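Local coordinates for protein putative surface-anchored fimbrial subunit (PDB 3HR6) that forms the shaft of a Corynebacterium diphtheriae pilus, its subunits, each built of tandem Ig-like modules, probably joined end to end into a fibre attached to the cell wall, at residues T5-T17 and G30-Y42. Sequence-based numbering, arbitrary orientation.
Sequences TSIAVHALMGLPT and GLPKVDGMSFTLY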
ATOM      1  N   THR A   5       9.869   3.496  41.860  1.00 25.35           N
ATOM      2  CA  THR A   5       8.801   4.255  41.251  0.50 22.86           C
ATOM      3  C   THR A   5       8.402   3.571  39.945  1.00 20.78           C
ATOM      4  O   THR A   5       9.058   2.629  39.512  1.00 19.53           O
ATOM      5  CB  THR A   5       9.279   5.724  41.052  0.50 22.92           C
ATOM      6  OG1 THR A   5       8.161   6.612  40.949  0.50 22.75           O
ATOM      7  CG2 THR A   5      10.175   5.854  39.827  0.50 22.75           C
ATOM      8  N   SER A   6       7.313   4.032  39.343  1.00 17.08           N
ATOM      9  CA  SER A   6       6.931   3.543  38.018  1.00 14.24           C
ATOM     10  C   SER A   6       6.276   4.662  37.227  1.00 12.75           C
ATOM     11  O   SER A   6       5.739   5.603  37.807  1.00 11.25           O
ATOM     12  CB  SER A   6       6.009   2.325  38.087  1.00 14.17           C
ATOM     13  OG  SER A   6       4.737   2.651  38.607  1.00 12.80           O
ATOM     14  N   ILE A   7       6.398   4.563  35.906  1.00 10.62           N
ATOM     15  CA  ILE A   7       5.706   5.444  34.966  1.00 10.56           C
ATOM     16  C   ILE A   7       4.799   4.600  34.094  1.00  9.79           C
ATOM     17  O   ILE A   7       5.256   3.715  33.369  1.00  9.13           O
ATOM     18  CB  ILE A   7       6.685   6.296  34.135  1.00 10.40           C
ATOM     19  CG1 ILE A   7       7.497   7.210  35.058  1.00 11.32           C
ATOM     20  CG2 ILE A   7       5.913   7.159  33.121  1.00 10.79           C
ATOM     21  CD1 ILE A   7       8.810   7.644  34.480  1.00 13.00           C
ATOM     22  N   ALA A   8       3.500   4.895  34.166  1.00  8.76           N
ATOM     23  CA  ALA A   8       2.490   4.260  33.342  1.00  8.60           C
ATOM     24  C   ALA A   8       2.153   5.232  32.217  1.00  8.23           C
ATOM     25  O   ALA A   8       1.581   6.320  32.480  1.00  8.60           O
ATOM     26  CB  ALA A   8       1.272   3.978  34.186  1.00  8.86           C
ATOM     27  N   VAL A   9       2.513   4.866  30.989  1.00  8.39           N
ATOM     28  CA  VAL A   9       2.214   5.685  29.821  1.00  7.57           C
ATOM     29  C   VAL A   9       0.913   5.202  29.187  1.00  8.52           C
ATOM     30  O   VAL A   9       0.827   4.079  28.711  1.00  8.22           O
ATOM     31  CB  VAL A   9       3.336   5.630  28.748  1.00  8.28           C
ATOM     32  CG1 VAL A   9       3.013   6.574  27.618  1.00  7.16           C
ATOM     33  CG2 VAL A   9       4.699   5.958  29.346  1.00  7.97           C
ATOM     34  N   HIS A  10      -0.057   6.112  29.112  1.00  9.37           N
ATOM     35  CA  HIS A  10      -1.311   5.880  28.410  1.00 10.75           C
ATOM     36  C   HIS A  10      -1.348   6.689  27.115  1.00 10.63           C
ATOM     37  O   HIS A  10      -1.355   7.916  27.134  1.00 11.38           O
ATOM     38  CB  HIS A  10      -2.475   6.294  29.311  1.00 10.54           C
ATOM     39  CG  HIS A  10      -2.465   5.661  30.663  1.00 11.61           C
ATOM     40  ND1 HIS A  10      -2.878   4.363  30.879  1.00 12.22           N
ATOM     41  CD2 HIS A  10      -2.066   6.133  31.865  1.00 10.68           C
ATOM     42  CE1 HIS A  10      -2.765   4.079  32.164  1.00 12.05           C
ATOM     43  NE2 HIS A  10      -2.271   5.134  32.784  1.00 12.07           N
ATOM     44  N   ALA A  11      -1.432   6.008  25.983  1.00 10.48           N
ATOM     45  CA  ALA A  11      -1.363   6.642  24.703  1.00 11.26           C
ATOM     46  C   ALA A  11      -2.758   7.012  24.273  1.00 11.58           C
ATOM     47  O   ALA A  11      -3.554   6.146  23.953  1.00 13.73           O
ATOM     48  CB  ALA A  11      -0.733   5.679  23.697  1.00 11.29           C
ATOM     49  N   LEU A  12      -3.068   8.302  24.302  1.00 11.99           N
ATOM     50  CA  LEU A  12      -4.404   8.788  23.969  1.00 12.30           C
ATOM     51  C   LEU A  12      -4.492   9.242  22.526  1.00 12.40           C
ATOM     52  O   LEU A  12      -3.604   9.965  22.036  1.00 11.88           O
ATOM     53  CB  LEU A  12      -4.727   9.974  24.876  1.00 11.59           C
ATOM     54  CG  LEU A  12      -5.349   9.584  26.206  1.00 16.62           C
ATOM     55  CD1 LEU A  12      -4.743   8.359  26.871  1.00 17.77           C
ATOM     56  CD2 LEU A  12      -5.464  10.806  27.122  1.00 10.82           C
ATOM     57  N   MET A  13      -5.555   8.844  21.838  1.00 11.58           N
ATOM     58  CA  MET A  13      -5.827   9.333  20.490  0.50 11.89           C
ATOM     59  C   MET A  13      -6.712  10.575  20.559  1.00 12.43           C
ATOM     60  O   MET A  13      -7.866  10.494  21.008  1.00 13.26           O
ATOM     61  CB  MET A  13      -6.525   8.240  19.669  0.50 12.49           C
ATOM     62  CG  MET A  13      -7.006   8.722  18.320  0.50 12.68           C
ATOM     63  SD  MET A  13      -7.594   7.417  17.255  0.50 14.90           S
ATOM     64  CE  MET A  13      -8.950   6.757  18.253  0.50 14.06           C
ATOM     65  N   GLY A  14      -6.210  11.714  20.094  1.00 12.52           N
ATOM     66  CA  GLY A  14      -7.017  12.941  20.075  1.00 13.96           C
ATOM     67  C   GLY A  14      -6.144  14.168  20.062  1.00 14.77           C
ATOM     68  O   GLY A  14      -4.912  14.052  20.023  1.00 14.01           O
ATOM     69  N   LEU A  15      -6.789  15.332  20.075  1.00 16.56           N
ATOM     70  CA  LEU A  15      -6.095  16.606  19.985  1.00 18.57           C
ATOM     71  C   LEU A  15      -5.972  17.253  21.370  1.00 21.66           C
ATOM     72  O   LEU A  15      -6.946  17.315  22.108  1.00 21.83           O
ATOM     73  CB  LEU A  15      -6.842  17.512  19.010  1.00 17.97           C
ATOM     74  CG  LEU A  15      -6.725  17.047  17.561  1.00 17.50           C
ATOM     75  CD1 LEU A  15      -7.774  17.741  16.654  1.00 17.05           C
ATOM     76  CD2 LEU A  15      -5.314  17.231  17.046  1.00 16.09           C
ATOM     77  N   PRO A  16      -4.753  17.707  21.729  1.00 25.20           N
ATOM     78  CA  PRO A  16      -4.581  18.380  23.027  1.00 27.58           C
ATOM     79  C   PRO A  16      -5.401  19.665  23.111  1.00 30.16           C
ATOM     80  O   PRO A  16      -5.647  20.307  22.087  1.00 30.55           O
ATOM     81  CB  PRO A  16      -3.085  18.705  23.079  1.00 27.89           C
ATOM     82  CG  PRO A  16      -2.427  17.977  21.962  1.00 26.97           C
ATOM     83  CD  PRO A  16      -3.475  17.435  21.039  1.00 24.89           C
ATOM     84  N   THR A  17      -5.815  20.041  24.321  1.00 33.04           N
ATOM     85  CA  THR A  17      -6.565  21.298  24.531  1.00 35.21           C
ATOM     86  C   THR A  17      -5.673  22.543  24.685  1.00 36.53           C
ATOM     87  O   THR A  17      -5.998  23.615  24.144  1.00 37.15           O
ATOM     88  CB  THR A  17      -7.516  21.204  25.762  1.00 35.20           C
ATOM     89  OG1 THR A  17      -8.862  21.043  25.296  1.00 36.49           O
ATOM     90  CG2 THR A  17      -7.441  22.468  26.629  1.00 35.54           C
ATOM     91  N   GLY A  30     -10.468  12.233  28.952  1.00 18.06           N
ATOM     92  CA  GLY A  30     -11.164  10.970  28.705  1.00 16.36           C
ATOM     93  C   GLY A  30     -11.024  10.426  27.287  1.00 15.12           C
ATOM     94  O   GLY A  30     -11.856   9.629  26.846  1.00 14.75           O
ATOM     95  N   LEU A  31      -9.984  10.855  26.566  1.00 13.30           N
ATOM     96  CA  LEU A  31      -9.746  10.400  25.225  1.00 12.23           C
ATOM     97  C   LEU A  31      -9.472   8.905  25.214  1.00 12.10           C
ATOM     98  O   LEU A  31      -9.018   8.343  26.213  1.00 11.68           O
ATOM     99  CB  LEU A  31      -8.553  11.121  24.599  1.00 12.46           C
ATOM    100  CG  LEU A  31      -8.791  12.602  24.274  1.00 13.59           C
ATOM    101  CD1 LEU A  31      -7.427  13.221  23.901  1.00 14.95           C
ATOM    102  CD2 LEU A  31      -9.800  12.802  23.162  1.00 11.79           C
ATOM    103  N   PRO A  32      -9.756   8.255  24.086  1.00 11.75           N
ATOM    104  CA  PRO A  32      -9.526   6.811  23.991  1.00 11.29           C
ATOM    105  C   PRO A  32      -8.070   6.431  24.129  1.00 11.83           C
ATOM    106  O   PRO A  32      -7.200   7.097  23.528  1.00 11.44           O
ATOM    107  CB  PRO A  32     -10.008   6.496  22.569  1.00 11.43           C
ATOM    108  CG  PRO A  32     -10.009   7.807  21.872  1.00 13.05           C
ATOM    109  CD  PRO A  32     -10.386   8.766  22.852  1.00 12.25           C
ATOM    110  N   LYS A  33      -7.786   5.396  24.922  1.00 11.27           N
ATOM    111  CA  LYS A  33      -6.428   4.844  25.011  1.00 12.12           C
ATOM    112  C   LYS A  33      -6.230   3.888  23.837  1.00 12.42           C
ATOM    113  O   LYS A  33      -7.196   3.305  23.318  1.00 14.26           O
ATOM    114  CB  LYS A  33      -6.180   4.127  26.343  1.00 11.45           C
ATOM    115  CG  LYS A  33      -6.323   5.024  27.564  1.00 12.37           C
ATOM    116  CD  LYS A  33      -6.123   4.257  28.828  1.00 15.93           C
ATOM    117  CE  LYS A  33      -6.428   5.073  30.076  1.00 15.55           C
ATOM    118  NZ  LYS A  33      -6.419   4.169  31.229  1.00 21.57           N
ATOM    119  N   VAL A  34      -5.002   3.765  23.376  1.00 12.85           N
ATOM    120  CA  VAL A  34      -4.710   2.985  22.186  1.00 12.41           C
ATOM    121  C   VAL A  34      -3.658   1.940  22.532  1.00 12.50           C
ATOM    122  O   VAL A  34      -2.689   2.212  23.255  1.00 12.75           O
ATOM    123  CB  VAL A  34      -4.212   3.911  21.066  1.00 12.89           C
ATOM    124  CG1 VAL A  34      -3.812   3.124  19.782  1.00 11.81           C
ATOM    125  CG2 VAL A  34      -5.275   4.991  20.752  1.00 13.38           C
ATOM    126  N   ASP A  35      -3.861   0.716  22.057  1.00 13.18           N
ATOM    127  CA  ASP A  35      -2.849  -0.313  22.235  1.00 13.89           C
ATOM    128  C   ASP A  35      -1.864  -0.343  21.080  1.00 14.21           C
ATOM    129  O   ASP A  35      -2.119   0.204  20.024  1.00 14.54           O
ATOM    130  CB  ASP A  35      -3.523  -1.671  22.462  1.00 15.34           C
ATOM    131  CG  ASP A  35      -4.142  -1.770  23.830  1.00 17.49           C
ATOM    132  OD1 ASP A  35      -3.668  -1.106  24.781  1.00 19.79           O
ATOM    133  OD2 ASP A  35      -5.101  -2.533  23.978  1.00 28.22           O
ATOM    134  N   GLY A  36      -0.697  -0.937  21.346  1.00 13.51           N
ATOM    135  CA  GLY A  36       0.329  -1.112  20.342  1.00 12.91           C
ATOM    136  C   GLY A  36       1.141   0.131  20.075  1.00 13.47           C
ATOM    137  O   GLY A  36       1.849   0.198  19.085  1.00 13.34           O
ATOM    138  N   MET A  37       1.006   1.145  20.943  1.00 12.48           N
ATOM    139  CA  MET A  37       1.763   2.374  20.768  1.00 12.55           C
ATOM    140  C   MET A  37       3.091   2.182  21.470  1.00 11.94           C
ATOM    141  O   MET A  37       3.129   1.739  22.612  1.00 12.01           O
ATOM    142  CB  MET A  37       0.986   3.575  21.302  1.00 12.54           C
ATOM    143  CG  MET A  37      -0.307   3.824  20.556  1.00 14.13           C
ATOM    144  SD  MET A  37      -0.041   4.428  18.893  1.00 14.92           S
ATOM    145  CE  MET A  37      -0.359   2.979  17.860  1.00 12.71           C
ATOM    146  N   SER A  38       4.174   2.533  20.777  1.00 12.04           N
ATOM    147  CA  SER A  38       5.518   2.174  21.194  1.00 12.40           C
ATOM    148  C   SER A  38       6.211   3.373  21.811  1.00 12.15           C
ATOM    149  O   SER A  38       6.250   4.447  21.223  1.00 12.53           O
ATOM    150  CB  SER A  38       6.312   1.674  19.984  1.00 11.99           C
ATOM    151  OG  SER A  38       7.656   1.444  20.372  1.00 11.72           O
ATOM    152  N   PHE A  39       6.749   3.176  23.011  1.00 12.02           N
ATOM    153  CA  PHE A  39       7.420   4.201  23.740  1.00 11.55           C
ATOM    154  C   PHE A  39       8.751   3.721  24.233  1.00 11.33           C
ATOM    155  O   PHE A  39       8.877   2.589  24.675  1.00 11.44           O
ATOM    156  CB  PHE A  39       6.594   4.608  24.950  1.00 11.56           C
ATOM    157  CG  PHE A  39       5.329   5.303  24.593  1.00  9.97           C
ATOM    158  CD1 PHE A  39       5.279   6.693  24.483  1.00  8.76           C
ATOM    159  CD2 PHE A  39       4.180   4.576  24.393  1.00  9.82           C
ATOM    160  CE1 PHE A  39       4.100   7.333  24.135  1.00 10.33           C
ATOM    161  CE2 PHE A  39       3.016   5.192  24.060  1.00 10.26           C
ATOM    162  CZ  PHE A  39       2.965   6.588  23.931  1.00  8.91           C
ATOM    163  N   THR A  40       9.728   4.614  24.185  1.00 11.18           N
ATOM    164  CA  THR A  40      10.985   4.396  24.860  1.00 11.34           C
ATOM    165  C   THR A  40      11.078   5.349  26.068  1.00 11.41           C
ATOM    166  O   THR A  40      10.802   6.560  25.967  1.00 11.07           O
ATOM    167  CB  THR A  40      12.159   4.575  23.892  1.00 11.35           C
ATOM    168  OG1 THR A  40      12.013   3.645  22.815  1.00 12.43           O
ATOM    169  CG2 THR A  40      13.492   4.333  24.586  1.00 11.55           C
ATOM    170  N   LEU A  41      11.450   4.772  27.208  1.00 11.31           N
ATOM    171  CA  LEU A  41      11.774   5.515  28.406  1.00 11.50           C
ATOM    172  C   LEU A  41      13.284   5.744  28.481  1.00 11.39           C
ATOM    173  O   LEU A  41      14.062   4.808  28.362  1.00 12.22           O
ATOM    174  CB  LEU A  41      11.274   4.771  29.647  1.00 11.50           C
ATOM    175  CG  LEU A  41      11.361   5.555  30.963  1.00 11.90           C
ATOM    176  CD1 LEU A  41      10.320   6.700  31.024  1.00 11.92           C
ATOM    177  CD2 LEU A  41      11.215   4.606  32.157  1.00 14.27           C
ATOM    178  N   TYR A  42      13.681   7.002  28.644  1.00 11.73           N
ATOM    179  CA  TYR A  42      15.061   7.406  28.912  1.00 12.02           C
ATOM    180  C   TYR A  42      15.166   8.077  30.267  1.00 12.30           C
ATOM    181  O   TYR A  42      14.250   8.821  30.674  1.00 12.82           O
ATOM    182  CB  TYR A  42      15.522   8.445  27.889  1.00 11.92           C
ATOM    183  CG  TYR A  42      15.582   7.942  26.463  1.00 12.24           C
ATOM    184  CD1 TYR A  42      16.752   7.354  25.985  1.00 12.13           C
ATOM    185  CD2 TYR A  42      14.507   8.072  25.597  1.00 10.33           C
ATOM    186  CE1 TYR A  42      16.846   6.897  24.706  1.00 13.80           C
ATOM    187  CE2 TYR A  42      14.587   7.631  24.295  1.00 11.93           C
ATOM    188  CZ  TYR A  42      15.772   7.019  23.861  1.00 11.66           C
ATOM    189  OH  TYR A  42      15.908   6.559  22.587  1.00 14.19           O
TER
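L12 and K33 face each other as a non-hydrogen-bonded pair in a single backbone bridge where the two segments run antiparallel. M13 N gives a nearly straight hydrogen bond (164°) to P32 O at 2.9 Å, and V34 N reaches A11 O at 2.8 Å in a more bent hydrogen bond (135°). K33 CA and L12 CA add weaker C-H...O contacts to the same two carbonyls.

From this bridge the side chain of K33 runs back along segment 5-17. CB passes near the A11 carbonyl, CG packs on L12 CD1, and CD and CE travel beside H10 ND1, with both side chains pointing the same way. The extended chain ends with NZ 3.6 Å from H10 ND1, obliquely placed to the ring; H10 NE2 is hydrogen-bonded to H136 ND1. Beyond the bridge, L31 lays its CB against L12 CG, while its methyls reach G14 CA and M13 O. M13 CB rests on V34 CG2.

Toward the strands the contact becomes wholly apolar. With V9 chi1 at -176°, CG1 swings opposite the backbone N and comes to lie over the centre of the F39 ring, a CH-pi contact 3.6 Å from the centroid, whereas A11 CB meets that ring at its edge and also touches M37 CB at 3.6 Å. I7 CD1 and L41 CD1 close the row.

The contact packs strand 5-13, paired with 89-94 and 131-143, face to face against strand 38-44, paired with 76-83 and 97-103, in the interior of the N-terminal pilin domain, where V101 also touches F39 and L41.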